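Local atomic coordinates of 11R-lipoxygenase (Gersemia fruticosa, PDB entry 3VF1), a protein that acts as a calcium-dependent, non-heme iron lipoxygenase, probably inserting both atoms of molecular oxygen into polyunsaturated fatty acids at carbon 11. Residues 80-85 / 117-122; 227-232 / 611-616; 639-644 / 691-696. One frame throughout, in Å; residues are numbered along the deposited sequence.

Interaction 1 (80-85 / 117-122)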
# COMPACT_ATOMS: atom_id res chain seq x y z
N VAL A 80 -4.95 -35.93 -26.69
CA VAL A 80 -4.28 -34.68 -27.04
C VAL A 80 -2.78 -34.72 -26.73
O VAL A 80 -2.02 -33.87 -27.20
CB VAL A 80 -4.91 -33.49 -26.30
CG1 VAL A 80 -6.40 -33.43 -26.58
CG2 VAL A 80 -4.64 -33.59 -24.80
N GLY A 81 -2.35 -35.70 -25.94
CA GLY A 81 -0.96 -35.82 -25.55
C GLY A 81 -0.69 -35.08 -24.25
O GLY A 81 -1.24 -35.44 -23.21
N GLU A 82 0.16 -34.07 -24.31
CA GLU A 82 0.40 -33.21 -23.15
C GLU A 82 -0.53 -32.01 -23.18
O GLU A 82 -0.57 -31.28 -24.17
CB GLU A 82 1.85 -32.73 -23.11
CG GLU A 82 2.86 -33.82 -22.77
CD GLU A 82 4.13 -33.26 -22.15
OE1 GLU A 82 4.62 -32.22 -22.63
OE2 GLU A 82 4.62 -33.86 -21.17
N ILE A 83 -1.27 -31.81 -22.10
CA ILE A 83 -2.24 -30.72 -22.03
C ILE A 83 -1.52 -29.41 -21.71
O ILE A 83 -0.90 -29.27 -20.66
CB ILE A 83 -3.31 -30.97 -20.96
CG1 ILE A 83 -3.83 -32.41 -21.04
CG2 ILE A 83 -4.46 -29.98 -21.14
CD1 ILE A 83 -4.79 -32.78 -19.93
N ALA A 84 -1.61 -28.46 -22.63
CA ALA A 84 -0.94 -27.17 -22.47
C ALA A 84 -1.87 -26.16 -21.81
O ALA A 84 -1.41 -25.27 -21.09
CB ALA A 84 -0.47 -26.66 -23.82
N MET A 85 -3.16 -26.30 -22.06
CA MET A 85 -4.15 -25.37 -21.51
C MET A 85 -5.54 -25.98 -21.54
O MET A 85 -5.79 -26.98 -22.20
CB MET A 85 -4.14 -24.07 -22.31
CG MET A 85 -4.63 -24.21 -23.73
SD MET A 85 -4.42 -22.70 -24.70
CE MET A 85 -2.64 -22.64 -24.82
N ASN A 117 0.21 -39.10 -15.61
CA ASN A 117 0.75 -37.74 -15.48
C ASN A 117 -0.33 -36.72 -15.11
O ASN A 117 -1.40 -36.69 -15.71
CB ASN A 117 1.43 -37.31 -16.77
CG ASN A 117 2.67 -38.12 -17.07
OD1 ASN A 117 3.33 -38.64 -16.16
ND2 ASN A 117 3.01 -38.24 -18.35
N LYS A 118 -0.02 -35.89 -14.12
CA LYS A 118 -0.95 -34.85 -13.67
C LYS A 118 -0.58 -33.50 -14.27
O LYS A 118 0.59 -33.12 -14.31
CB LYS A 118 -0.95 -34.76 -12.15
CG LYS A 118 -1.46 -36.00 -11.45
CD LYS A 118 -1.38 -35.86 -9.94
CE LYS A 118 -1.90 -37.11 -9.24
NZ LYS A 118 -1.77 -37.01 -7.76
N TYR A 119 -1.60 -32.77 -14.73
CA TYR A 119 -1.40 -31.44 -15.28
C TYR A 119 -2.16 -30.42 -14.44
O TYR A 119 -3.39 -30.33 -14.51
CB TYR A 119 -1.88 -31.39 -16.73
CG TYR A 119 -1.08 -32.29 -17.66
CD1 TYR A 119 -1.22 -33.67 -17.60
CD2 TYR A 119 -0.20 -31.75 -18.58
CE1 TYR A 119 -0.49 -34.49 -18.44
CE2 TYR A 119 0.53 -32.57 -19.43
CZ TYR A 119 0.38 -33.94 -19.35
OH TYR A 119 1.11 -34.76 -20.18
N ILE A 120 -1.43 -29.65 -13.64
CA ILE A 120 -2.03 -28.68 -12.74
C ILE A 120 -2.29 -27.37 -13.48
O ILE A 120 -1.43 -26.88 -14.22
CB ILE A 120 -1.13 -28.38 -11.53
CG1 ILE A 120 -0.59 -29.68 -10.92
CG2 ILE A 120 -1.89 -27.58 -10.48
CD1 ILE A 120 -1.66 -30.57 -10.32
N PHE A 121 -3.47 -26.80 -13.27
CA PHE A 121 -3.84 -25.54 -13.91
C PHE A 121 -4.24 -24.50 -12.87
O PHE A 121 -5.42 -24.40 -12.51
CB PHE A 121 -4.98 -25.77 -14.90
CG PHE A 121 -4.63 -26.71 -16.02
CD1 PHE A 121 -4.76 -28.07 -15.87
CD2 PHE A 121 -4.15 -26.21 -17.22
CE1 PHE A 121 -4.43 -28.93 -16.90
CE2 PHE A 121 -3.82 -27.07 -18.25
CZ PHE A 121 -3.96 -28.43 -18.09
N PRO A 122 -3.27 -23.71 -12.40
CA PRO A 122 -3.53 -22.66 -11.41
C PRO A 122 -4.45 -21.59 -11.99
O PRO A 122 -4.11 -20.97 -13.00
CB PRO A 122 -2.14 -22.07 -11.13
CG PRO A 122 -1.17 -23.09 -11.64
CD PRO A 122 -1.85 -23.75 -12.79
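Tyr119 OH rests among the carbons of Glu82, 3.3 Å from Glu82 CG and 3.4 Å from Glu82 CA; no hydrogen bond joins the two segments. The Glu82 side chain crosses the phenol at about a right angle, with the carboxylate and ring planes 89° apart. Glu82 OE1 is held elsewhere by a salt bridge to Lys47. Ile83 is the hub of the apolar part. Its CB covers one face of the Tyr119 ring, 4.0 Å from Tyr119 CD2, yet the same carbon lies in the plane of the Phe121 ring, at its edge. With CG2 anti to the backbone N, that methyl is sent to Phe121, where Ile83 CG2 meets Phe121 CZ at 3.5 Å. Further along, the Phe121 rim passes Met85, CE2 standing 3.7 Å from Met85 CA. Ala84 and Met85 both face Thr45, forming a classic beta bulge. The example illustrates how a beta sandwich closes: strands 83-90 and 116-124 belong to different four-stranded sheets of the PLAT domain, and here their short segments run 8.3 Å apart and almost parallel. Ile106 of strand 100-109 touches both Ile83 and Phe121, and helix 148-164 packs on Met85.

Interaction 2 (227-232 / 611-616); sequences DCLEDF and VIMASL
Met613 reaches from its helix to the turn at Cys228, Leu229 and Phe232, and each heavy atom beyond CB has its own neighbour there. From CB, which points at the 227-232 segment, CG lies anti to the carbonyl carbon and passes 3.8 Å from the backbone O of Asp227. Bends at chi2 (-43°) and chi3 (-61°) then curl the chain so that SD and CE both stay against the loop. The sulfur settles beside Leu229, with SD 3.6 Å from Leu229 CD2 and as close to Leu229 N, which is hydrogen-bonded to His609 NE2. At the tip, CE lies against the peptide of Cys228, 3.5 Å from Cys228 C, and also meets the Phe232 ring, 3.9 Å from Phe232 CE2; the Met613 and Phe232 side chains run alongside each other, pointing opposite ways. Leu616 completes the apolar cluster. Its CD1 meets Leu229 CD2 at 3.5 Å, the two leucines crossing at about a right angle, and touches Phe232 CE2 as well. Leu229 CD2 thus packs against three residues of 611-616, the third being Ile612 through its CG2. The contact is plain hydrophobic packing of the 3-10 turn 229-232 on helix 609-615 and the Leu616 that follows. Trp226 and His589 meet the Phe232 ring, and Ile612 carries the packing onward to the long helix 369-410.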
# COMPACT_ATOMS: atom_id res chain seq x y z
N ASP A 227 -12.95 18.55 27.20
CA ASP A 227 -12.67 19.27 28.43
C ASP A 227 -11.17 19.35 28.69
O ASP A 227 -10.65 20.40 29.06
CB ASP A 227 -13.37 18.60 29.62
CG ASP A 227 -14.88 18.61 29.48
OD1 ASP A 227 -15.44 19.64 29.02
OD2 ASP A 227 -15.52 17.59 29.82
N CYS A 228 -10.48 18.23 28.48
CA CYS A 228 -9.03 18.20 28.66
C CYS A 228 -8.38 17.15 27.75
O CYS A 228 -9.07 16.32 27.15
CB CYS A 228 -8.68 17.92 30.12
SG CYS A 228 -9.16 16.29 30.72
N LEU A 229 -7.06 17.19 27.68
CA LEU A 229 -6.30 16.34 26.77
C LEU A 229 -6.48 14.86 27.08
O LEU A 229 -6.42 14.02 26.17
CB LEU A 229 -4.81 16.70 26.85
CG LEU A 229 -4.46 18.11 26.35
CD1 LEU A 229 -3.10 18.55 26.85
CD2 LEU A 229 -4.51 18.14 24.83
N GLU A 230 -6.70 14.53 28.35
CA GLU A 230 -6.80 13.14 28.77
C GLU A 230 -8.12 12.50 28.35
O GLU A 230 -8.25 11.28 28.34
CB GLU A 230 -6.63 13.03 30.28
CG GLU A 230 -5.31 13.58 30.79
CD GLU A 230 -4.12 13.00 30.06
OE1 GLU A 230 -3.58 11.97 30.52
OE2 GLU A 230 -3.71 13.59 29.04
N ASP A 231 -9.10 13.33 27.99
CA ASP A 231 -10.42 12.82 27.62
C ASP A 231 -10.44 12.16 26.24
O ASP A 231 -11.39 11.47 25.90
CB ASP A 231 -11.46 13.94 27.68
CG ASP A 231 -11.87 14.29 29.10
OD1 ASP A 231 -11.67 13.45 30.00
OD2 ASP A 231 -12.41 15.39 29.31
N PHE A 232 -9.39 12.38 25.46
CA PHE A 232 -9.28 11.73 24.16
C PHE A 232 -9.21 10.21 24.31
O PHE A 232 -9.50 9.47 23.37
CB PHE A 232 -8.06 12.24 23.39
CG PHE A 232 -8.30 13.54 22.67
CD1 PHE A 232 -9.08 13.59 21.53
CD2 PHE A 232 -7.74 14.72 23.14
CE1 PHE A 232 -9.31 14.78 20.87
CE2 PHE A 232 -7.96 15.92 22.48
CZ PHE A 232 -8.75 15.95 21.34
N VAL A 611 -6.94 26.76 25.98
CA VAL A 611 -6.66 27.33 24.67
C VAL A 611 -6.34 26.22 23.68
O VAL A 611 -6.81 26.24 22.54
CB VAL A 611 -5.47 28.31 24.71
CG1 VAL A 611 -5.03 28.67 23.30
CG2 VAL A 611 -5.84 29.56 25.50
N ILE A 612 -5.55 25.26 24.13
CA ILE A 612 -5.15 24.13 23.30
C ILE A 612 -6.36 23.28 22.93
O ILE A 612 -6.48 22.83 21.79
CB ILE A 612 -4.08 23.28 24.00
CG1 ILE A 612 -2.73 23.98 23.93
CG2 ILE A 612 -3.99 21.90 23.36
CD1 ILE A 612 -1.64 23.34 24.76
N MET A 613 -7.26 23.06 23.89
CA MET A 613 -8.47 22.27 23.64
C MET A 613 -9.36 22.94 22.60
O MET A 613 -10.17 22.27 21.95
CB MET A 613 -9.26 22.07 24.93
CG MET A 613 -8.51 21.34 26.03
SD MET A 613 -7.56 19.93 25.42
CE MET A 613 -8.88 18.91 24.75
N ALA A 614 -9.22 24.25 22.44
CA ALA A 614 -10.04 25.00 21.49
C ALA A 614 -9.50 24.86 20.06
O ALA A 614 -10.24 25.03 19.09
CB ALA A 614 -10.11 26.46 21.88
N SER A 615 -8.21 24.54 19.95
CA SER A 615 -7.59 24.34 18.64
C SER A 615 -7.78 22.90 18.17
O SER A 615 -8.10 22.66 17.00
CB SER A 615 -6.10 24.67 18.70
OG SER A 615 -5.89 26.07 18.70
N LEU A 616 -7.60 21.95 19.07
CA LEU A 616 -7.71 20.54 18.72
C LEU A 616 -9.12 20.20 18.27
O LEU A 616 -10.08 20.91 18.57
CB LEU A 616 -7.30 19.66 19.91
CG LEU A 616 -5.84 19.79 20.36
CD1 LEU A 616 -5.55 18.86 21.52
CD2 LEU A 616 -4.89 19.51 19.20

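Interaction 3 (639-644 / 691-696); sequences EKFLGD and HVPNSI
Phe641 and Pro693 lie side by side, joined as a single bridge by two backbone hydrogen bonds from the residues flanking them. Leu642 N donates to Val692 O at 2.6 Å, almost in line with the carbonyl though bent at the hydrogen (136°), and Asn694 N donates to Lys640 O at 3.1 Å, in the carbonyl plane. This is the pattern of a non-hydrogen-bonded antiparallel pair, a position that suits proline because it asks for no amide hydrogen there. The Asn694 carboxamide extends the join, reaching over the turn: OD1 takes a weak hydrogen bond from Gly643 N at 3.4 Å, ND2 gives another weak one to Asp644 O, and the Asn694 and Leu642 side chains cross at about a right angle, with OD1 3.6 Å from Leu642 CD1. The Phe641 ring turns an edge to the opposite backbone; Val692 C lies in its plane, 3.6 Å from CD1.

One shell out, the turn sets the positions of Leu642 N, Gly643 N and Asp644 O. Phe641 to Asp644 form a type II beta turn closed by Asp644 N to Phe641 O at 2.9 Å, and Gly643, at phi 97°, adopts a conformation that calls for glycine. In the 691-696 segment, Asn694 O accepts from His424 and Ser695 OG bonds to Lys426 O. Leu642 and Val692 both pack on helix 557-579, which carries His575 and Asn579 of the iron site. The side chain of Pro693 is about 9 Å from the bound iron. The arrangement probably helps direct the C-terminal tail to Ile698, the terminal metal ligand characteristic of lipoxygenases.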
# COMPACT_ATOMS: atom_id res chain seq x y z
N GLU A 639 -6.72 -12.66 4.82
CA GLU A 639 -5.53 -11.95 4.36
C GLU A 639 -4.30 -12.86 4.32
O GLU A 639 -4.09 -13.68 5.21
CB GLU A 639 -5.23 -10.75 5.26
CG GLU A 639 -5.02 -9.45 4.51
CD GLU A 639 -6.32 -8.90 3.93
OE1 GLU A 639 -7.12 -8.33 4.71
OE2 GLU A 639 -6.53 -9.03 2.71
N LYS A 640 -3.51 -12.71 3.27
CA LYS A 640 -2.27 -13.47 3.11
C LYS A 640 -1.08 -12.55 3.30
O LYS A 640 -0.93 -11.56 2.58
CB LYS A 640 -2.22 -14.12 1.72
CG LYS A 640 -3.35 -15.12 1.47
CD LYS A 640 -3.20 -16.35 2.35
CE LYS A 640 -4.53 -17.07 2.54
NZ LYS A 640 -5.21 -17.38 1.25
N PHE A 641 -0.23 -12.88 4.26
CA PHE A 641 0.89 -12.01 4.63
C PHE A 641 2.14 -12.32 3.82
O PHE A 641 2.19 -13.31 3.09
CB PHE A 641 1.15 -12.10 6.13
CG PHE A 641 0.01 -11.61 6.97
CD1 PHE A 641 -0.25 -10.25 7.08
CD2 PHE A 641 -0.83 -12.49 7.63
CE1 PHE A 641 -1.30 -9.79 7.84
CE2 PHE A 641 -1.89 -12.04 8.39
CZ PHE A 641 -2.12 -10.68 8.49
N LEU A 642 3.15 -11.47 3.96
CA LEU A 642 4.32 -11.51 3.09
C LEU A 642 4.95 -12.90 3.03
O LEU A 642 5.35 -13.46 4.05
CB LEU A 642 5.36 -10.49 3.55
CG LEU A 642 6.53 -10.27 2.58
CD1 LEU A 642 6.03 -9.77 1.23
CD2 LEU A 642 7.54 -9.31 3.17
N GLY A 643 5.05 -13.44 1.82
CA GLY A 643 5.68 -14.73 1.60
C GLY A 643 4.68 -15.87 1.54
O GLY A 643 4.98 -16.93 0.98
N ASP A 644 3.50 -15.67 2.12
CA ASP A 644 2.46 -16.69 2.10
C ASP A 644 1.74 -16.67 0.76
O ASP A 644 0.80 -15.90 0.56
CB ASP A 644 1.46 -16.46 3.24
CG ASP A 644 0.31 -17.44 3.21
OD1 ASP A 644 0.47 -18.53 2.62
OD2 ASP A 644 -0.75 -17.13 3.78
N HIS A 691 3.11 -9.81 9.85
CA HIS A 691 2.13 -8.75 10.01
C HIS A 691 1.96 -7.92 8.73
O HIS A 691 1.11 -7.03 8.67
CB HIS A 691 2.52 -7.81 11.15
CG HIS A 691 2.55 -8.47 12.50
ND1 HIS A 691 2.72 -7.76 13.67
CD2 HIS A 691 2.44 -9.77 12.87
CE1 HIS A 691 2.71 -8.59 14.70
NE2 HIS A 691 2.54 -9.81 14.24
N VAL A 692 2.78 -8.20 7.72
CA VAL A 692 2.79 -7.41 6.49
C VAL A 692 2.00 -8.09 5.38
O VAL A 692 2.44 -9.11 4.85
CB VAL A 692 4.23 -7.17 5.99
CG1 VAL A 692 4.22 -6.34 4.72
CG2 VAL A 692 5.07 -6.50 7.07
N PRO A 693 0.84 -7.53 5.00
CA PRO A 693 0.07 -8.10 3.89
C PRO A 693 0.87 -8.10 2.59
O PRO A 693 1.80 -7.31 2.45
CB PRO A 693 -1.14 -7.16 3.78
CG PRO A 693 -1.24 -6.50 5.10
CD PRO A 693 0.16 -6.36 5.59
N ASN A 694 0.50 -8.97 1.66
CA ASN A 694 1.20 -9.07 0.39
C ASN A 694 0.90 -7.89 -0.54
O ASN A 694 1.73 -7.54 -1.38
CB ASN A 694 0.84 -10.37 -0.33
CG ASN A 694 1.77 -11.51 0.03
OD1 ASN A 694 2.99 -11.35 0.01
ND2 ASN A 694 1.20 -12.66 0.37
N SER A 695 -0.27 -7.28 -0.38
CA SER A 695 -0.70 -6.22 -1.29
C SER A 695 -1.36 -5.04 -0.59
O SER A 695 -1.47 -5.01 0.63
CB SER A 695 -1.68 -6.79 -2.32
OG SER A 695 -2.86 -7.25 -1.68
N ILE A 696 -1.78 -4.07 -1.39
CA ILE A 696 -2.55 -2.94 -0.93
C ILE A 696 -4.02 -3.21 -1.19
O ILE A 696 -4.53 -2.91 -2.28
CB ILE A 696 -2.15 -1.65 -1.67
CG1 ILE A 696 -0.68 -1.32 -1.41
CG2 ILE A 696 -3.05 -0.49 -1.26
CD1 ILE A 696 -0.15 -0.18 -2.27

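The three contacts follow in series along the chain. In space, interactions 1 and 2 lie on opposite sides of the chain's centre, 67 Å between centres, while the centre of interaction 3 lies about 30 Å from that of interaction 1 and about 38 Å from that of interaction 2. Interaction 1 joins the two sheets of the PLAT domain, a type that often binds calcium and membranes, with calcium sites predicted here too; interactions 2 and 3 belong to the mainly helical catalytic part, linked by helix 619-632. The set samples the face between two sheets, a distal loop-on-helix packing and the approach to the iron, with Pro122 touching Leu649 across the two domains.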